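Local structure of sesquisabinene B synthase 2 (Santalum album, 6A2A) at residues R221-E232 and A245-H256. The protein probably converts farnesyl diphosphate into the bicyclic sesquiterpene sesquisabinene B, as a class I plant terpene synthase dependent on magnesium or manganese. Sequence-based numbering, arbitrary orientation.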
ATOM      1  N   ARG A 221     -14.496 -14.097  17.353  1.00 16.33           N
ATOM      2  CA  ARG A 221     -15.056 -13.906  16.021  1.00 17.57           C
ATOM      3  C   ARG A 221     -15.445 -15.247  15.411  1.00 19.68           C
ATOM      4  O   ARG A 221     -16.528 -15.356  14.797  1.00 20.18           O
ATOM      5  CB  ARG A 221     -14.096 -13.172  15.083  1.00 18.03           C
ATOM      6  CG  ARG A 221     -14.709 -12.869  13.719  1.00 18.51           C
ATOM      7  CD  ARG A 221     -15.931 -11.969  13.854  1.00 18.99           C
ATOM      8  NE  ARG A 221     -16.389 -11.610  12.517  1.00 19.87           N
ATOM      9  CZ  ARG A 221     -17.495 -10.910  12.240  1.00 22.02           C
ATOM     10  NH1 ARG A 221     -18.259 -10.425  13.228  1.00 20.03           N
ATOM     11  NH2 ARG A 221     -17.825 -10.745  10.970  1.00 20.21           N
ATOM     12  N   TYR A 222     -14.594 -16.257  15.557  1.00 19.60           N
ATOM     13  CA  TYR A 222     -14.901 -17.566  15.001  1.00 20.05           C
ATOM     14  C   TYR A 222     -16.006 -18.236  15.823  1.00 21.90           C
ATOM     15  O   TYR A 222     -16.803 -18.971  15.239  1.00 18.43           O
ATOM     16  CB  TYR A 222     -13.667 -18.455  14.898  1.00 18.05           C
ATOM     17  CG  TYR A 222     -12.658 -17.941  13.912  1.00 18.15           C
ATOM     18  CD1 TYR A 222     -11.673 -17.032  14.299  1.00 20.40           C
ATOM     19  CD2 TYR A 222     -12.665 -18.338  12.588  1.00 19.70           C
ATOM     20  CE1 TYR A 222     -10.782 -16.495  13.382  1.00 19.76           C
ATOM     21  CE2 TYR A 222     -11.765 -17.821  11.673  1.00 20.97           C
ATOM     22  CZ  TYR A 222     -10.815 -16.897  12.070  1.00 19.63           C
ATOM     23  OH  TYR A 222      -9.897 -16.369  11.199  1.00 20.65           O
ATOM     24  N   GLU A 223     -16.059 -17.968  17.137  1.00 17.81           N
ATOM     25  CA  GLU A 223     -17.169 -18.484  17.959  1.00 19.66           C
ATOM     26  C   GLU A 223     -18.489 -17.849  17.503  1.00 20.54           C
ATOM     27  O   GLU A 223     -19.539 -18.545  17.529  1.00 20.78           O
ATOM     28  CB  GLU A 223     -16.934 -18.214  19.453  1.00 18.82           C
ATOM     29  CG  GLU A 223     -18.007 -18.828  20.355  1.00 20.98           C
ATOM     30  CD  GLU A 223     -18.158 -20.338  20.295  1.00 17.87           C
ATOM     31  OE1 GLU A 223     -17.336 -21.077  19.657  1.00 20.52           O
ATOM     32  OE2 GLU A 223     -19.248 -20.813  20.827  1.00 22.08           O
ATOM     33  N   ALA A 224     -18.461 -16.599  17.136  1.00 20.07           N
ATOM     34  CA  ALA A 224     -19.692 -15.896  16.737  1.00 20.91           C
ATOM     35  C   ALA A 224     -20.319 -16.604  15.526  1.00 22.13           C
ATOM     36  O   ALA A 224     -21.556 -16.812  15.483  1.00 23.06           O
ATOM     37  CB  ALA A 224     -19.440 -14.456  16.453  1.00 20.99           C
ATOM     38  N   ARG A 225     -19.498 -16.952  14.561  1.00 22.19           N
ATOM     39  CA  ARG A 225     -20.060 -17.582  13.368  1.00 22.18           C
ATOM     40  C   ARG A 225     -20.630 -18.970  13.670  1.00 22.66           C
ATOM     41  O   ARG A 225     -21.662 -19.350  13.073  1.00 23.12           O
ATOM     42  CB  ARG A 225     -19.011 -17.751  12.269  1.00 21.90           C
ATOM     43  CG  ARG A 225     -19.593 -18.275  10.964  1.00 23.46           C
ATOM     44  CD  ARG A 225     -20.580 -17.314  10.348  1.00 24.37           C
ATOM     45  NE  ARG A 225     -21.295 -17.975   9.226  1.00 24.52           N
ATOM     46  CZ  ARG A 225     -22.390 -18.732   9.339  1.00 29.95           C
ATOM     47  NH1 ARG A 225     -22.872 -19.030  10.532  1.00 26.96           N
ATOM     48  NH2 ARG A 225     -23.032 -19.151   8.245  1.00 30.48           N
ATOM     49  N   TRP A 226     -19.963 -19.751  14.507  1.00 20.67           N
ATOM     50  CA  TRP A 226     -20.459 -21.057  14.906  1.00 20.05           C
ATOM     51  C   TRP A 226     -21.773 -20.879  15.688  1.00 22.49           C
ATOM     52  O   TRP A 226     -22.764 -21.609  15.457  1.00 21.23           O
ATOM     53  CB  TRP A 226     -19.442 -21.785  15.772  1.00 21.08           C
ATOM     54  CG  TRP A 226     -19.862 -23.152  16.189  1.00 21.29           C
ATOM     55  CD1 TRP A 226     -19.737 -24.302  15.457  1.00 26.31           C
ATOM     56  CD2 TRP A 226     -20.553 -23.513  17.398  1.00 21.86           C
ATOM     57  NE1 TRP A 226     -20.234 -25.362  16.166  1.00 24.21           N
ATOM     58  CE2 TRP A 226     -20.734 -24.904  17.361  1.00 24.41           C
ATOM     59  CE3 TRP A 226     -20.984 -22.810  18.527  1.00 23.85           C
ATOM     60  CZ2 TRP A 226     -21.360 -25.595  18.401  1.00 24.85           C
ATOM     61  CZ3 TRP A 226     -21.598 -23.498  19.560  1.00 25.27           C
ATOM     62  CH2 TRP A 226     -21.770 -24.864  19.493  1.00 22.65           C
ATOM     63  N   PHE A 227     -21.757 -19.957  16.650  1.00 19.64           N
ATOM     64  CA  PHE A 227     -22.907 -19.821  17.559  1.00 22.12           C
ATOM     65  C   PHE A 227     -24.120 -19.209  16.833  1.00 22.04           C
ATOM     66  O   PHE A 227     -25.257 -19.454  17.294  1.00 23.80           O
ATOM     67  CB  PHE A 227     -22.511 -19.021  18.793  1.00 23.42           C
ATOM     68  CG  PHE A 227     -23.602 -18.984  19.814  1.00 24.27           C
ATOM     69  CD1 PHE A 227     -23.973 -20.133  20.476  1.00 26.96           C
ATOM     70  CD2 PHE A 227     -24.344 -17.836  19.992  1.00 24.87           C
ATOM     71  CE1 PHE A 227     -25.063 -20.105  21.343  1.00 29.21           C
ATOM     72  CE2 PHE A 227     -25.375 -17.792  20.906  1.00 25.42           C
ATOM     73  CZ  PHE A 227     -25.737 -18.938  21.568  1.00 27.79           C
ATOM     74  N   ILE A 228     -23.939 -18.421  15.800  1.00 21.57           N
ATOM     75  CA  ILE A 228     -25.099 -17.915  15.038  1.00 24.42           C
ATOM     76  C   ILE A 228     -25.942 -19.114  14.547  1.00 26.83           C
ATOM     77  O   ILE A 228     -27.164 -19.108  14.677  1.00 27.13           O
ATOM     78  CB  ILE A 228     -24.662 -16.990  13.898  1.00 26.68           C
ATOM     79  CG1 ILE A 228     -24.328 -15.598  14.426  1.00 27.04           C
ATOM     80  CG2 ILE A 228     -25.718 -16.921  12.806  1.00 29.05           C
ATOM     81  CD1 ILE A 228     -23.560 -14.773  13.439  1.00 25.22           C
ATOM     82  N   ASP A 229     -25.284 -20.133  14.007  1.00 26.13           N
ATOM     83  CA  ASP A 229     -25.969 -21.355  13.591  1.00 28.75           C
ATOM     84  C   ASP A 229     -26.554 -22.143  14.729  1.00 33.52           C
ATOM     85  O   ASP A 229     -27.684 -22.619  14.631  1.00 31.50           O
ATOM     86  CB  ASP A 229     -25.041 -22.253  12.791  1.00 34.21           C
ATOM     87  CG  ASP A 229     -24.705 -21.689  11.456  1.00 32.55           C
ATOM     88  OD1 ASP A 229     -25.295 -20.702  11.027  1.00 36.79           O
ATOM     89  OD2 ASP A 229     -23.775 -22.217  10.896  1.00 38.26           O
ATOM     90  N   THR A 230     -25.810 -22.300  15.826  1.00 27.72           N
ATOM     91  CA  THR A 230     -26.292 -23.044  16.973  1.00 25.13           C
ATOM     92  C   THR A 230     -27.497 -22.329  17.591  1.00 25.83           C
ATOM     93  O   THR A 230     -28.507 -22.991  17.933  1.00 28.63           O
ATOM     94  CB  THR A 230     -25.153 -23.247  17.982  1.00 25.38           C
ATOM     95  OG1 THR A 230     -24.164 -24.088  17.376  1.00 26.39           O
ATOM     96  CG2 THR A 230     -25.616 -23.883  19.277  1.00 27.86           C
ATOM     97  N   TYR A 231     -27.391 -21.004  17.750  1.00 23.48           N
ATOM     98  CA  TYR A 231     -28.439 -20.221  18.416  1.00 27.30           C
ATOM     99  C   TYR A 231     -29.790 -20.339  17.684  1.00 28.35           C
ATOM    100  O   TYR A 231     -30.864 -20.319  18.329  1.00 27.81           O
ATOM    101  CB  TYR A 231     -28.073 -18.742  18.435  1.00 27.13           C
ATOM    102  CG  TYR A 231     -29.022 -17.863  19.195  1.00 22.88           C
ATOM    103  CD1 TYR A 231     -29.457 -18.199  20.458  1.00 25.83           C
ATOM    104  CD2 TYR A 231     -29.476 -16.692  18.634  1.00 25.00           C
ATOM    105  CE1 TYR A 231     -30.311 -17.369  21.161  1.00 28.00           C
ATOM    106  CE2 TYR A 231     -30.328 -15.850  19.322  1.00 27.18           C
ATOM    107  CZ  TYR A 231     -30.768 -16.204  20.577  1.00 27.55           C
ATOM    108  OH  TYR A 231     -31.615 -15.363  21.241  1.00 29.21           O
ATOM    109  N   GLU A 232     -29.727 -20.361  16.374  1.00 28.04           N
ATOM    110  CA  GLU A 232     -30.924 -20.392  15.504  1.00 31.75           C
ATOM    111  C   GLU A 232     -31.734 -21.649  15.812  1.00 35.65           C
ATOM    112  O   GLU A 232     -32.964 -21.553  15.875  1.00 34.03           O
ATOM    113  CB  GLU A 232     -30.544 -20.276  14.033  1.00 32.75           C
ATOM    114  CG  GLU A 232     -31.761 -20.267  13.117  1.00 39.15           C
ATOM    115  CD  GLU A 232     -31.530 -19.806  11.691  1.00 42.57           C
ATOM    116  OE1 GLU A 232     -30.411 -19.466  11.360  1.00 39.90           O
ATOM    117  OE2 GLU A 232     -32.490 -19.811  10.895  1.00 50.71           O
ATOM    118  N   ALA A 245     -27.587 -10.211  14.682  1.00 24.94           N
ATOM    119  CA  ALA A 245     -26.314 -10.966  14.741  1.00 25.48           C
ATOM    120  C   ALA A 245     -25.814 -11.327  13.341  1.00 29.18           C
ATOM    121  O   ALA A 245     -24.615 -11.140  13.023  1.00 23.95           O
ATOM    122  CB  ALA A 245     -26.460 -12.209  15.592  1.00 25.03           C
ATOM    123  N   LYS A 246     -26.721 -11.749  12.474  1.00 25.89           N
ATOM    124  CA  LYS A 246     -26.366 -12.081  11.101  1.00 28.07           C
ATOM    125  C   LYS A 246     -26.012 -10.827  10.306  1.00 29.13           C
ATOM    126  O   LYS A 246     -25.080 -10.826   9.483  1.00 28.46           O
ATOM    127  CB  LYS A 246     -27.511 -12.836  10.419  1.00 26.46           C
ATOM    128  CG  LYS A 246     -27.831 -14.186  11.048  1.00 30.63           C
ATOM    129  CD  LYS A 246     -28.908 -14.936  10.295  1.00 31.96           C
ATOM    130  CE  LYS A 246     -29.145 -16.309  10.866  1.00 30.86           C
ATOM    131  NZ  LYS A 246     -30.285 -16.967  10.185  1.00 35.66           N
ATOM    132  N   LEU A 247     -26.752  -9.735  10.516  1.00 29.58           N
ATOM    133  CA  LEU A 247     -26.528  -8.533   9.762  1.00 29.66           C
ATOM    134  C   LEU A 247     -25.175  -7.900  10.137  1.00 27.02           C
ATOM    135  O   LEU A 247     -24.406  -7.473   9.262  1.00 28.21           O
ATOM    136  CB  LEU A 247     -27.699  -7.586  10.081  1.00 34.60           C
ATOM    137  CG  LEU A 247     -28.098  -6.532   9.058  1.00 42.75           C
ATOM    138  CD1 LEU A 247     -28.331  -7.117   7.683  1.00 47.81           C
ATOM    139  CD2 LEU A 247     -29.374  -5.843   9.524  1.00 46.19           C
ATOM    140  N   ASP A 248     -24.954  -7.738  11.424  1.00 28.58           N
ATOM    141  CA  ASP A 248     -23.712  -7.179  11.949  1.00 26.40           C
ATOM    142  C   ASP A 248     -22.546  -8.070  11.533  1.00 26.86           C
ATOM    143  O   ASP A 248     -21.493  -7.535  11.179  1.00 26.06           O
ATOM    144  CB  ASP A 248     -23.740  -7.004  13.424  1.00 27.10           C
ATOM    145  CG  ASP A 248     -22.578  -6.158  13.940  1.00 30.51           C
ATOM    146  OD1 ASP A 248     -22.571  -4.930  13.687  1.00 28.65           O
ATOM    147  OD2 ASP A 248     -21.639  -6.771  14.519  1.00 27.36           O
ATOM    148  N   PHE A 249     -22.741  -9.383  11.540  1.00 24.96           N
ATOM    149  CA  PHE A 249     -21.686 -10.280  11.081  1.00 24.88           C
ATOM    150  C   PHE A 249     -21.280  -9.927   9.660  1.00 27.32           C
ATOM    151  O   PHE A 249     -20.095  -9.712   9.379  1.00 24.99           O
ATOM    152  CB  PHE A 249     -22.095 -11.744  11.133  1.00 26.26           C
ATOM    153  CG  PHE A 249     -20.901 -12.650  11.003  1.00 24.43           C
ATOM    154  CD1 PHE A 249     -20.413 -12.992   9.760  1.00 24.43           C
ATOM    155  CD2 PHE A 249     -20.201 -13.056  12.123  1.00 24.56           C
ATOM    156  CE1 PHE A 249     -19.260 -13.744   9.643  1.00 25.98           C
ATOM    157  CE2 PHE A 249     -19.072 -13.841  11.997  1.00 22.24           C
ATOM    158  CZ  PHE A 249     -18.595 -14.159  10.767  1.00 20.63           C
ATOM    159  N   ASN A 250     -22.258  -9.833   8.757  1.00 26.50           N
ATOM    160  CA  ASN A 250     -21.953  -9.522   7.379  1.00 27.00           C
ATOM    161  C   ASN A 250     -21.312  -8.131   7.236  1.00 27.30           C
ATOM    162  O   ASN A 250     -20.429  -7.959   6.359  1.00 28.50           O
ATOM    163  CB  ASN A 250     -23.186  -9.656   6.484  1.00 26.66           C
ATOM    164  CG  ASN A 250     -23.621 -11.079   6.240  1.00 30.84           C
ATOM    165  OD1 ASN A 250     -22.974 -12.052   6.663  1.00 30.13           O
ATOM    166  ND2 ASN A 250     -24.753 -11.216   5.567  1.00 30.28           N
ATOM    167  N   ILE A 251     -21.717  -7.144   8.028  1.00 25.16           N
ATOM    168  CA  ILE A 251     -21.156  -5.810   7.885  1.00 26.26           C
ATOM    169  C   ILE A 251     -19.671  -5.842   8.312  1.00 26.57           C
ATOM    170  O   ILE A 251     -18.813  -5.327   7.607  1.00 25.54           O
ATOM    171  CB  ILE A 251     -21.958  -4.788   8.700  1.00 27.62           C
ATOM    172  CG1 ILE A 251     -23.356  -4.621   8.092  1.00 32.14           C
ATOM    173  CG2 ILE A 251     -21.218  -3.473   8.812  1.00 28.78           C
ATOM    174  CD1 ILE A 251     -24.325  -3.853   8.980  1.00 32.50           C
ATOM    175  N   VAL A 252     -19.412  -6.455   9.460  1.00 24.90           N
ATOM    176  CA  VAL A 252     -18.021  -6.598   9.936  1.00 25.16           C
ATOM    177  C   VAL A 252     -17.241  -7.391   8.880  1.00 22.60           C
ATOM    178  O   VAL A 252     -16.154  -6.962   8.503  1.00 26.31           O
ATOM    179  CB  VAL A 252     -17.940  -7.266  11.314  1.00 23.72           C
ATOM    180  CG1 VAL A 252     -16.486  -7.457  11.732  1.00 24.41           C
ATOM    181  CG2 VAL A 252     -18.661  -6.460  12.367  1.00 25.29           C
ATOM    182  N   GLN A 253     -17.792  -8.474   8.377  1.00 23.53           N
ATOM    183  CA  GLN A 253     -17.102  -9.264   7.378  1.00 25.25           C
ATOM    184  C   GLN A 253     -16.691  -8.391   6.191  1.00 27.04           C
ATOM    185  O   GLN A 253     -15.634  -8.652   5.580  1.00 26.00           O
ATOM    186  CB  GLN A 253     -17.961 -10.442   6.946  1.00 22.95           C
ATOM    187  CG  GLN A 253     -17.291 -11.390   5.995  1.00 23.98           C
ATOM    188  CD  GLN A 253     -18.241 -12.420   5.439  1.00 26.28           C
ATOM    189  OE1 GLN A 253     -19.113 -12.094   4.629  1.00 29.50           O
ATOM    190  NE2 GLN A 253     -18.112 -13.654   5.894  1.00 23.13           N
ATOM    191  N   SER A 254     -17.549  -7.438   5.763  1.00 27.54           N
ATOM    192  CA  SER A 254     -17.206  -6.581   4.573  1.00 29.17           C
ATOM    193  C   SER A 254     -15.967  -5.739   4.868  1.00 26.12           C
ATOM    194  O   SER A 254     -15.217  -5.504   3.949  1.00 28.07           O
ATOM    195  CB  SER A 254     -18.348  -5.670   4.095  1.00 29.92           C
ATOM    196  OG  SER A 254     -18.551  -4.572   4.998  1.00 34.76           O
ATOM    197  N   PHE A 255     -15.799  -5.263   6.105  1.00 25.88           N
ATOM    198  CA  PHE A 255     -14.560  -4.569   6.492  1.00 27.58           C
ATOM    199  C   PHE A 255     -13.359  -5.528   6.382  1.00 25.26           C
ATOM    200  O   PHE A 255     -12.311  -5.143   5.843  1.00 23.14           O
ATOM    201  CB  PHE A 255     -14.558  -4.050   7.925  1.00 29.61           C
ATOM    202  CG  PHE A 255     -15.372  -2.820   8.182  1.00 34.66           C
ATOM    203  CD1 PHE A 255     -14.802  -1.567   8.049  1.00 35.40           C
ATOM    204  CD2 PHE A 255     -16.690  -2.928   8.630  1.00 34.27           C
ATOM    205  CE1 PHE A 255     -15.547  -0.431   8.330  1.00 42.34           C
ATOM    206  CE2 PHE A 255     -17.440  -1.788   8.896  1.00 37.72           C
ATOM    207  CZ  PHE A 255     -16.858  -0.543   8.755  1.00 37.88           C
ATOM    208  N   HIS A 256     -13.522  -6.734   6.919  1.00 23.84           N
ATOM    209  CA  HIS A 256     -12.436  -7.773   6.797  1.00 22.74           C
ATOM    210  C   HIS A 256     -12.077  -8.048   5.333  1.00 25.86           C
ATOM    211  O   HIS A 256     -10.893  -8.195   4.963  1.00 21.39           O
ATOM    212  CB  HIS A 256     -12.856  -9.052   7.512  1.00 23.37           C
ATOM    213  CG  HIS A 256     -13.020  -8.871   8.979  1.00 19.73           C
ATOM    214  ND1 HIS A 256     -13.673  -9.786   9.757  1.00 20.27           N
ATOM    215  CD2 HIS A 256     -12.577  -7.889   9.795  1.00 19.07           C
ATOM    216  CE1 HIS A 256     -13.661  -9.378  11.003  1.00 19.62           C
ATOM    217  NE2 HIS A 256     -12.974  -8.215  11.051  1.00 19.92           N
TER
HETATM  218  O   HOH W   1     -15.653 -11.824   9.691  1.00 22.90           O
HETATM  219  O   HOH W   2     -20.664  -9.385  14.069  1.00 24.51           O
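An antiparallel helix pair, helix 220-232 against the N-terminal half of helix 239-270, meets chiefly where Arg221 stacks on Phe249; the local axes approach to 10.9 Å at 152°. The Arg221 guanidinium lies flat on the Phe249 ring, planes 1° apart, with Arg221 CZ 3.6 Å from the Phe249 ring centroid, a stacked cation-pi pair. A bend at chi2 (61°) turns the arginine chain so that Arg221 NH2 also donates to Phe249 O at 3.0 Å, a moderately bent bond, the oxygen lying in the guanidinium plane. That carbonyl already accepts the helical bond from Gln253 N. Val252 CG1 lies over the opposite guanidinium face, toward its rim, while two waters at the guanidinium edge link NH2 to His256 ND1 and NH1 to Asp248 OD2; His256 NE2 is hydrogen-bonded to Phe294 O. The pair belongs to the all-helical plant terpene synthase fold, away from the metal-binding residues Asp316 and Asp320; helix 281-292 packs on Arg221 and His256. Across the other face of the Phe249 ring comes Arg225, whose CD makes a CH-pi contact 4.0 Å from the centroid. Ile228 CD1 lies 4.0 Å from Phe249 CD2, and Ile228 CG2 3.9 Å from Lys246 CG. At the exposed end, the extended Lys246 chain brings NZ to Glu232 OE1 at 2.8 Å, a salt bridge formed from above the carboxylate plane.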